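Local coordinates for protein putative glucoamylase (Bacteroides uniformis, PDB 4GL3) that probably hydrolyses glucosidic bonds as a glucoamylase-like glycoside hydrolase, at residues Thr20-Gln25 against Arg354-Tyr359; Glu80-Ile85 against Asn149-Ile154; Glu132-Ala137 against Gly153-Leu158. One frame throughout, in Å; residues are numbered along the deposited sequence. Where two conformers were deposited one is given.

Overall arrangement
From the N terminus, helix 15-27 takes part in contact 1 at once, but its partner, the end of helix 352-355 and the short strand 356-357, comes more than three hundred residues later, so this contact closes a very long loop. Contacts 2 and 3 are both nested inside that loop. Helix 75-90 reaches forward to helix 146-161 in contact 2, and helix 124-140 packs on the next part of the same helix in contact 3. These two share Gly153 and Ile154, their centres lie about 9 Å apart, and Met82 of contact 2 packs on Ala137 of contact 3. Contact 1 is separate, its centre about 28 Å from contact 2 and 29 Å from contact 3.

Contact 1: residues Thr20-Gln25 against Arg354-Tyr359; sequences TLVQKQ and RLWGEY
Gln25 lies along the six-membered part of the Trp356 indole and reaches past it to the backbone beyond. Its CB and CG both approach CZ2 of Trp356 to 3.5 Å, coming in obliquely, and the planes of amide and indole are only 21° apart. With CG anti to the backbone N (chi1 -163°) and a bend at chi2, the chain brings NE2 within 3.1 Å of Gly357 O. The hydrogen bond is nearly straight (170°), with Gly357 O close to the amide plane of Gln25, although NE2 stands above the plane of the carbonyl. CG of Gln25 also packs 3.5 Å from Glu358 O, an oxygen that accepts a hydrogen bond from Arg28. Leu21 CG reaches the same ring carbon as Gln25, 3.9 Å from Trp356 CZ2, while Val22 places CG2 4.2 Å from CZ3 of that ring. Trp356 is the first residue to leave helical geometry after helix 352-355, and its ring is further held by edge-to-face contacts with Tyr348 and Phe361. Val22 continues inward to Met344 and to Ile384 and Ile388 of helix 378-393. The chemistry is thus mixed: aliphatic carbon against an aromatic ring, with one amide bond that satisfies Gly357 O and probably limits rotation of the Gln25 amide, pinning the start of the short 356-357/360-361 hairpin to the N-terminal helix.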
loop_
_atom_site.group_PDB
_atom_site.type_symbol
_atom_site.label_atom_id
_atom_site.label_comp_id
_atom_site.label_asym_id
_atom_site.label_seq_id
_atom_site.Cartn_x
_atom_site.Cartn_y
_atom_site.Cartn_z
ATOM N N THR A 20 14.936 -2.135 -12.828
ATOM C CA THR A 20 15.771 -1.171 -12.161
ATOM C C THR A 20 15.438 0.243 -12.627
ATOM O O THR A 20 15.307 1.131 -11.799
ATOM C CB THR A 20 17.258 -1.452 -12.392
ATOM O OG1 THR A 20 17.567 -2.727 -11.818
ATOM C CG2 THR A 20 18.155 -0.329 -11.771
ATOM N N LEU A 21 15.248 0.437 -13.928
ATOM C CA LEU A 21 14.839 1.765 -14.421
ATOM C C LEU A 21 13.475 2.171 -13.840
ATOM O O LEU A 21 13.299 3.313 -13.395
ATOM C CB LEU A 21 14.824 1.828 -15.951
ATOM C CG LEU A 21 14.395 3.171 -16.570
ATOM C CD1 LEU A 21 15.396 4.249 -16.193
ATOM C CD2 LEU A 21 14.290 3.072 -18.103
ATOM N N VAL A 22 12.516 1.249 -13.800
ATOM C CA VAL A 22 11.188 1.578 -13.277
ATOM C C VAL A 22 11.294 1.991 -11.788
ATOM O O VAL A 22 10.738 3.012 -11.352
ATOM C CB VAL A 22 10.194 0.422 -13.519
ATOM C CG1 VAL A 22 8.879 0.612 -12.735
ATOM C CG2 VAL A 22 9.954 0.296 -15.020
ATOM N N GLN A 23 12.071 1.235 -11.021
ATOM C CA GLN A 23 12.263 1.556 -9.613
ATOM C C GLN A 23 12.970 2.900 -9.423
ATOM O O GLN A 23 12.585 3.705 -8.573
ATOM C CB GLN A 23 13.079 0.446 -8.943
ATOM C CG GLN A 23 12.364 -0.881 -8.795
ATOM C CD GLN A 23 13.225 -1.863 -8.010
ATOM O OE1 GLN A 23 14.247 -2.325 -8.532
ATOM N NE2 GLN A 23 12.845 -2.153 -6.738
ATOM N N LYS A 24 14.015 3.137 -10.201
ATOM C CA LYS A 24 14.806 4.359 -10.084
ATOM C C LYS A 24 14.015 5.604 -10.479
ATOM O O LYS A 24 14.105 6.613 -9.811
ATOM C CB LYS A 24 16.034 4.259 -10.966
ATOM C CG LYS A 24 17.103 5.371 -10.825
ATOM C CD LYS A 24 18.255 5.014 -11.799
ATOM C CE LYS A 24 19.406 5.996 -11.803
ATOM N NZ LYS A 24 20.057 6.044 -10.476
ATOM N N GLN A 25 13.283 5.544 -11.587
ATOM C CA GLN A 25 12.516 6.695 -12.040
ATOM C C GLN A 25 11.368 6.999 -11.065
ATOM O O GLN A 25 11.122 8.166 -10.738
ATOM C CB GLN A 25 11.962 6.486 -13.458
ATOM C CG GLN A 25 11.522 7.788 -14.145
ATOM C CD GLN A 25 12.620 8.393 -14.989
ATOM O OE1 GLN A 25 13.807 8.136 -14.762
ATOM N NE2 GLN A 25 12.238 9.171 -15.974
ATOM N N ARG A 354 3.820 8.314 -24.391
ATOM C CA ARG A 354 2.700 9.033 -23.774
ATOM C C ARG A 354 2.473 8.687 -22.314
ATOM O O ARG A 354 1.868 9.472 -21.573
ATOM C CB ARG A 354 1.429 8.833 -24.600
ATOM C CG ARG A 354 1.535 9.508 -25.963
ATOM C CD ARG A 354 0.220 9.544 -26.707
ATOM N NE ARG A 354 -0.789 10.333 -26.022
ATOM C CZ ARG A 354 -2.020 10.476 -26.479
ATOM N NH1 ARG A 354 -2.353 9.878 -27.607
ATOM N NH2 ARG A 354 -2.909 11.199 -25.812
ATOM N N LEU A 355 2.995 7.554 -21.861
ATOM C CA LEU A 355 2.767 7.091 -20.469
ATOM C C LEU A 355 3.965 7.256 -19.523
ATOM O O LEU A 355 3.814 7.279 -18.308
ATOM C CB LEU A 355 2.382 5.610 -20.510
ATOM C CG LEU A 355 1.907 4.875 -19.253
ATOM C CD1 LEU A 355 0.694 5.573 -18.660
ATOM C CD2 LEU A 355 1.575 3.427 -19.630
ATOM N N TRP A 356 5.175 7.323 -20.068
ATOM C CA TRP A 356 6.389 7.338 -19.225
ATOM C C TRP A 356 6.826 8.775 -19.085
ATOM O O TRP A 356 6.887 9.469 -20.066
ATOM C CB TRP A 356 7.509 6.541 -19.917
ATOM C CG TRP A 356 8.844 6.552 -19.225
ATOM C CD1 TRP A 356 9.934 7.291 -19.564
ATOM C CD2 TRP A 356 9.226 5.759 -18.093
ATOM N NE1 TRP A 356 10.975 7.021 -18.694
ATOM C CE2 TRP A 356 10.561 6.077 -17.789
ATOM C CE3 TRP A 356 8.568 4.796 -17.323
ATOM C CZ2 TRP A 356 11.254 5.472 -16.743
ATOM C CZ3 TRP A 356 9.251 4.193 -16.289
ATOM C CH2 TRP A 356 10.586 4.521 -16.007
ATOM N N GLY A 357 7.180 9.221 -17.899
ATOM C CA GLY A 357 7.662 10.608 -17.757
ATOM C C GLY A 357 8.536 10.727 -16.528
ATOM O O GLY A 357 9.144 9.745 -16.077
ATOM N N GLU A 358 8.564 11.923 -15.961
ATOM C CA GLU A 358 9.505 12.279 -14.920
ATOM C C GLU A 358 9.534 11.341 -13.711
ATOM O O GLU A 358 10.604 11.059 -13.195
ATOM C CB GLU A 358 9.220 13.705 -14.462
ATOM C CG GLU A 358 10.086 14.182 -13.306
ATOM C CD GLU A 358 11.528 14.493 -13.670
ATOM O OE1 GLU A 358 11.898 14.524 -14.880
ATOM O OE2 GLU A 358 12.292 14.743 -12.699
ATOM N N TYR A 359 8.377 10.859 -13.261
ATOM C CA TYR A 359 8.280 10.061 -12.024
ATOM C C TYR A 359 7.872 8.620 -12.319
ATOM O O TYR A 359 7.272 7.941 -11.481
ATOM C CB TYR A 359 7.296 10.707 -11.021
ATOM C CG TYR A 359 7.707 12.099 -10.596
ATOM C CD1 TYR A 359 8.883 12.304 -9.908
ATOM C CD2 TYR A 359 6.929 13.216 -10.906
ATOM C CE1 TYR A 359 9.296 13.564 -9.532
ATOM C CE2 TYR A 359 7.326 14.485 -10.526
ATOM C CZ TYR A 359 8.517 14.642 -9.831
ATOM O OH TYR A 359 8.967 15.874 -9.450
#

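Contact 2: residues Glu80-Ile85 against Asn149-Ile154; sequences ERMLKI and NRIRGI
Ile151 sets its longer branch against Met82 and Leu83, with no hydrogen bond across the interface. Its CG1 lies beside the backbone N and anti to the carbonyl carbon (chi1 -71°), and the extended chi2 carries CD1 to 3.9 Å from CB of Met82, a selenomethionine. CG2, the other branch, faces CG of Met82 at 4.0 Å, and the two side chains cross at about a right angle. Met82 then bends at both chi2 and chi3, which swings its selenium end away from helix 149-154. Around Leu83 the contact is closer to the surface. The main chain of this residue already meets CG1 of Ile151, 4.0 Å from Leu83 N, and Leu83 CD1 reaches 3.6 Å from Arg150 CG, again with the side chains roughly perpendicular. Arg150 offers only aliphatic carbon here: bends at chi2 and chi3 turn the guanidinium away from Leu83, and one of its faces lies over CG1 of Ile154, 3.6 Å above the plane. CD1 of Ile154 completes the patch at 4.1 Å from Leu83 CD1. The short helical segments run 9.5 Å apart with their directions 32° from parallel. On the inner side, Met82 continues onto Val61 and Ile64 of helix 54-69 and Ala137 of helix 124-140, while Ile154 extends the seam along helix 75-90 to Val86, Arg87 and Ser90.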
loop_
_atom_site.group_PDB
_atom_site.type_symbol
_atom_site.label_atom_id
_atom_site.label_comp_id
_atom_site.label_asym_id
_atom_site.label_seq_id
_atom_site.Cartn_x
_atom_site.Cartn_y
_atom_site.Cartn_z
ATOM N N GLU A 80 19.472 9.918 7.058
ATOM C CA GLU A 80 19.242 11.328 7.340
ATOM C C GLU A 80 17.800 11.709 7.025
ATOM O O GLU A 80 17.098 12.336 7.864
ATOM C CB GLU A 80 20.241 12.195 6.551
ATOM C CG GLU A 80 20.027 13.700 6.703
ATOM C CD GLU A 80 21.040 14.480 5.887
ATOM O OE1 GLU A 80 21.288 14.112 4.704
ATOM O OE2 GLU A 80 21.602 15.436 6.439
ATOM N N ARG A 81 17.338 11.299 5.840
ATOM C CA ARG A 81 15.942 11.519 5.442
ATOM C C ARG A 81 14.955 10.834 6.414
ATOM O O ARG A 81 13.973 11.431 6.830
ATOM C CB ARG A 81 15.697 11.004 4.015
ATOM C CG ARG A 81 14.282 11.229 3.440
ATOM C CD ARG A 81 13.928 12.703 3.303
ATOM N NE ARG A 81 14.827 13.409 2.393
ATOM C CZ ARG A 81 14.612 13.567 1.088
ATOM N NH1 ARG A 81 13.515 13.119 0.494
ATOM N NH2 ARG A 81 15.488 14.218 0.371
HETATM N N MSE A 82 15.198 9.571 6.724
HETATM C CA MSE A 82 14.353 8.827 7.623
HETATM C C MSE A 82 14.235 9.517 9.001
HETATM O O MSE A 82 13.134 9.603 9.563
HETATM C CB MSE A 82 14.890 7.399 7.808
HETATM C CG MSE A 82 13.968 6.476 8.601
HETATM SE SE MSE A 82 12.288 6.087 7.724
HETATM C CE MSE A 82 13.028 5.714 5.969
ATOM N N LEU A 83 15.348 9.984 9.536
ATOM C CA LEU A 83 15.328 10.733 10.792
ATOM C C LEU A 83 14.460 11.995 10.660
ATOM O O LEU A 83 13.675 12.273 11.572
ATOM C CB LEU A 83 16.751 11.057 11.328
ATOM C CG LEU A 83 16.855 11.767 12.705
ATOM C CD1 LEU A 83 16.089 10.993 13.785
ATOM C CD2 LEU A 83 18.307 11.994 13.120
ATOM N N LYS A 84 14.567 12.731 9.550
ATOM C CA LYS A 84 13.724 13.893 9.322
ATOM C C LYS A 84 12.215 13.495 9.379
ATOM O O LYS A 84 11.411 14.168 10.027
ATOM C CB LYS A 84 14.053 14.602 7.993
ATOM C CG LYS A 84 13.199 15.848 7.666
ATOM C CD LYS A 84 13.837 16.746 6.596
ATOM C CE LYS A 84 13.641 16.148 5.220
ATOM N NZ LYS A 84 14.294 16.890 4.072
ATOM N N ILE A 85 11.863 12.394 8.720
ATOM C CA ILE A 85 10.522 11.930 8.646
ATOM C C ILE A 85 9.973 11.570 10.010
ATOM O O ILE A 85 8.895 12.047 10.376
ATOM C CB ILE A 85 10.368 10.718 7.687
ATOM C CG1 ILE A 85 10.537 11.156 6.230
ATOM C CG2 ILE A 85 9.006 10.043 7.856
ATOM C CD1 ILE A 85 10.810 10.000 5.237
ATOM N N ASN A 149 20.300 5.084 15.996
ATOM C CA ASN A 149 19.809 4.850 17.349
ATOM C C ASN A 149 18.541 5.661 17.559
ATOM O O ASN A 149 17.572 5.153 18.132
ATOM C CB ASN A 149 20.855 5.192 18.412
ATOM C CG ASN A 149 22.027 4.224 18.420
ATOM O OD1 ASN A 149 21.946 3.108 17.882
ATOM N ND2 ASN A 149 23.134 4.647 19.036
ATOM N N ARG A 150 18.535 6.890 17.041
ATOM C CA ARG A 150 17.430 7.817 17.257
ATOM C C ARG A 150 16.226 7.440 16.394
ATOM O O ARG A 150 15.100 7.525 16.845
ATOM C CB ARG A 150 17.886 9.218 16.936
ATOM C CG ARG A 150 16.878 10.321 17.249
ATOM C CD ARG A 150 17.062 10.853 18.665
ATOM N NE ARG A 150 16.091 10.299 19.613
ATOM C CZ ARG A 150 14.945 10.882 19.976
ATOM N NH1 ARG A 150 14.582 12.065 19.476
ATOM N NH2 ARG A 150 14.138 10.268 20.851
ATOM N N ILE A 151 16.467 7.036 15.145
ATOM C CA ILE A 151 15.425 6.471 14.303
ATOM C C ILE A 151 14.673 5.347 15.012
ATOM O O ILE A 151 13.452 5.345 15.071
ATOM C CB ILE A 151 15.972 5.933 12.955
ATOM C CG1 ILE A 151 16.395 7.078 12.003
ATOM C CG2 ILE A 151 14.896 5.118 12.263
ATOM C CD1 ILE A 151 17.282 6.677 10.829
ATOM N N ARG A 152 15.398 4.365 15.520
ATOM C CA ARG A 152 14.761 3.220 16.193
ATOM C C ARG A 152 13.991 3.628 17.439
ATOM O O ARG A 152 12.892 3.119 17.677
ATOM C CB ARG A 152 15.817 2.133 16.565
ATOM C CG ARG A 152 16.387 1.387 15.352
ATOM C CD ARG A 152 17.144 0.134 15.752
ATOM N NE ARG A 152 18.112 0.358 16.843
ATOM C CZ ARG A 152 19.321 0.887 16.700
ATOM N NH1 ARG A 152 19.768 1.272 15.505
ATOM N NH2 ARG A 152 20.110 1.034 17.763
ATOM N N GLY A 153 14.586 4.506 18.248
ATOM C CA GLY A 153 13.952 5.011 19.489
ATOM C C GLY A 153 12.652 5.733 19.219
ATOM O O GLY A 153 11.628 5.498 19.902
ATOM N N ILE A 154 12.676 6.606 18.208
ATOM C CA ILE A 154 11.504 7.363 17.872
ATOM C C ILE A 154 10.445 6.424 17.355
ATOM O O ILE A 154 9.295 6.523 17.757
ATOM C CB ILE A 154 11.750 8.502 16.838
ATOM C CG1 ILE A 154 12.581 9.649 17.485
ATOM C CG2 ILE A 154 10.401 9.030 16.296
ATOM C CD1 ILE A 154 13.088 10.729 16.508
#

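Contact 3: residues Glu132-Ala137 against Gly153-Leu158; sequences EGLLAA and GIINNL
Ile155 is the main projection of this interface, inserted between Leu134 and Ala137 of the facing helix. Its two branches divide the work. CD1, at the end of the longer branch, settles 3.5 Å from the carbonyl oxygen of Leu134 and 4.0 Å from CB of Ala137, beside the small side chain of that alanine. The shorter branch, CG2, meets CB of Leu134 at 4.0 Å and also lies 3.6 Å from Leu134 O, so both methyl groups of Ile155 lean on the same carbonyl oxygen. CG2 also approaches Leu135 CD2, more loosely at 4.4 Å. One turn further along, Leu158 adds a single contact: its CD1 touches Leu134 CD1 at 4.0 Å, the two leucines meeting at a slant. Leu134 is the bump on the opposing helix, lodged between Ile155 and Leu158, its CB against the first and its branch tip against the second. All five touching residues are buried, and the seam is wholly apolar except for that one backbone oxygen. The faces beyond are also filled: Leu134 packs on Val86 of helix 75-90, Ala137 on Val61 and Ile65 of helix 54-69, and Leu158 on Trp101 and Phe131. The segments pass 9.8 Å apart with their directions at 139°. Consecutive helices 124-140 and 146-161 thus form a roughly antiparallel helical hairpin, consistent with the helix-hairpin architecture of six-hairpin glycosidases.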
loop_
_atom_site.group_PDB
_atom_site.type_symbol
_atom_site.label_atom_id
_atom_site.label_comp_id
_atom_site.label_asym_id
_atom_site.label_seq_id
_atom_site.Cartn_x
_atom_site.Cartn_y
_atom_site.Cartn_z
ATOM N N GLU A 132 3.302 0.087 8.928
ATOM C CA GLU A 132 3.859 -1.010 8.104
ATOM C C GLU A 132 5.273 -0.634 7.626
ATOM O O GLU A 132 6.262 -1.334 7.868
ATOM C CB GLU A 132 2.885 -1.337 6.950
ATOM C CG GLU A 132 3.285 -2.522 6.071
ATOM C CD GLU A 132 2.291 -2.758 4.942
ATOM O OE1 GLU A 132 1.330 -1.964 4.746
ATOM O OE2 GLU A 132 2.453 -3.755 4.228
ATOM N N GLY A 133 5.404 0.545 7.050
ATOM C CA GLY A 133 6.712 1.064 6.736
ATOM C C GLY A 133 7.656 1.342 7.902
ATOM O O GLY A 133 8.823 0.995 7.832
ATOM N N LEU A 134 7.170 1.968 8.976
ATOM C CA LEU A 134 8.045 2.319 10.096
ATOM C C LEU A 134 8.560 1.062 10.784
ATOM O O LEU A 134 9.717 1.035 11.231
ATOM C CB LEU A 134 7.399 3.284 11.096
ATOM C CG LEU A 134 7.029 4.721 10.624
ATOM C CD1 LEU A 134 6.344 5.481 11.795
ATOM C CD2 LEU A 134 8.242 5.493 10.091
ATOM N N LEU A 135 7.762 -0.009 10.842
ATOM C CA LEU A 135 8.284 -1.203 11.530
ATOM C C LEU A 135 9.390 -1.900 10.686
ATOM O O LEU A 135 10.361 -2.391 11.251
ATOM C CB LEU A 135 7.172 -2.156 11.979
ATOM C CG LEU A 135 6.229 -1.647 13.075
ATOM C CD1 LEU A 135 5.296 -2.791 13.466
ATOM C CD2 LEU A 135 6.963 -1.147 14.307
ATOM N N ALA A 136 9.239 -1.899 9.357
ATOM C CA ALA A 136 10.296 -2.311 8.436
ATOM C C ALA A 136 11.531 -1.448 8.660
ATOM O O ALA A 136 12.635 -1.972 8.809
ATOM C CB ALA A 136 9.832 -2.242 6.970
ATOM N N ALA A 137 11.366 -0.132 8.724
ATOM C CA ALA A 137 12.529 0.765 8.941
ATOM C C ALA A 137 13.215 0.498 10.282
ATOM O O ALA A 137 14.437 0.470 10.360
ATOM C CB ALA A 137 12.116 2.236 8.807
ATOM N N GLY A 153 14.586 4.506 18.248
ATOM C CA GLY A 153 13.952 5.011 19.489
ATOM C C GLY A 153 12.652 5.733 19.219
ATOM O O GLY A 153 11.628 5.498 19.902
ATOM N N ILE A 154 12.676 6.606 18.208
ATOM C CA ILE A 154 11.504 7.363 17.872
ATOM C C ILE A 154 10.445 6.424 17.355
ATOM O O ILE A 154 9.295 6.523 17.757
ATOM C CB ILE A 154 11.750 8.502 16.838
ATOM C CG1 ILE A 154 12.581 9.649 17.485
ATOM C CG2 ILE A 154 10.401 9.030 16.296
ATOM C CD1 ILE A 154 13.088 10.729 16.508
ATOM N N ILE A 155 10.809 5.499 16.461
ATOM C CA ILE A 155 9.806 4.594 15.868
ATOM C C ILE A 155 9.202 3.725 16.983
ATOM O O ILE A 155 8.016 3.520 17.012
ATOM C CB ILE A 155 10.391 3.697 14.743
ATOM C CG1 ILE A 155 10.653 4.538 13.476
ATOM C CG2 ILE A 155 9.464 2.524 14.452
ATOM C CD1 ILE A 155 11.418 3.847 12.361
ATOM N N ASN A 156 10.032 3.229 17.904
ATOM C CA ASN A 156 9.498 2.337 18.920
ATOM C C ASN A 156 8.480 3.084 19.801
ATOM O O ASN A 156 7.479 2.528 20.162
ATOM C CB ASN A 156 10.582 1.744 19.803
ATOM C CG ASN A 156 10.055 0.556 20.624
ATOM O OD1 ASN A 156 9.557 -0.457 20.084
ATOM N ND2 ASN A 156 10.135 0.689 21.893
ATOM N N ASN A 157 8.781 4.340 20.141
ATOM C CA ASN A 157 7.863 5.164 20.917
ATOM C C ASN A 157 6.549 5.467 20.174
ATOM O O ASN A 157 5.453 5.355 20.749
ATOM C CB ASN A 157 8.572 6.451 21.344
ATOM C CG ASN A 157 7.701 7.338 22.174
ATOM O OD1 ASN A 157 7.206 8.352 21.677
ATOM N ND2 ASN A 157 7.462 6.945 23.421
ATOM N N LEU A 158 6.634 5.828 18.895
ATOM C CA LEU A 158 5.435 5.973 18.049
ATOM C C LEU A 158 4.620 4.697 18.016
ATOM O O LEU A 158 3.376 4.704 18.190
ATOM C CB LEU A 158 5.803 6.379 16.612
ATOM C CG LEU A 158 6.286 7.804 16.414
ATOM C CD1 LEU A 158 6.676 7.992 14.949
ATOM C CD2 LEU A 158 5.200 8.791 16.816
#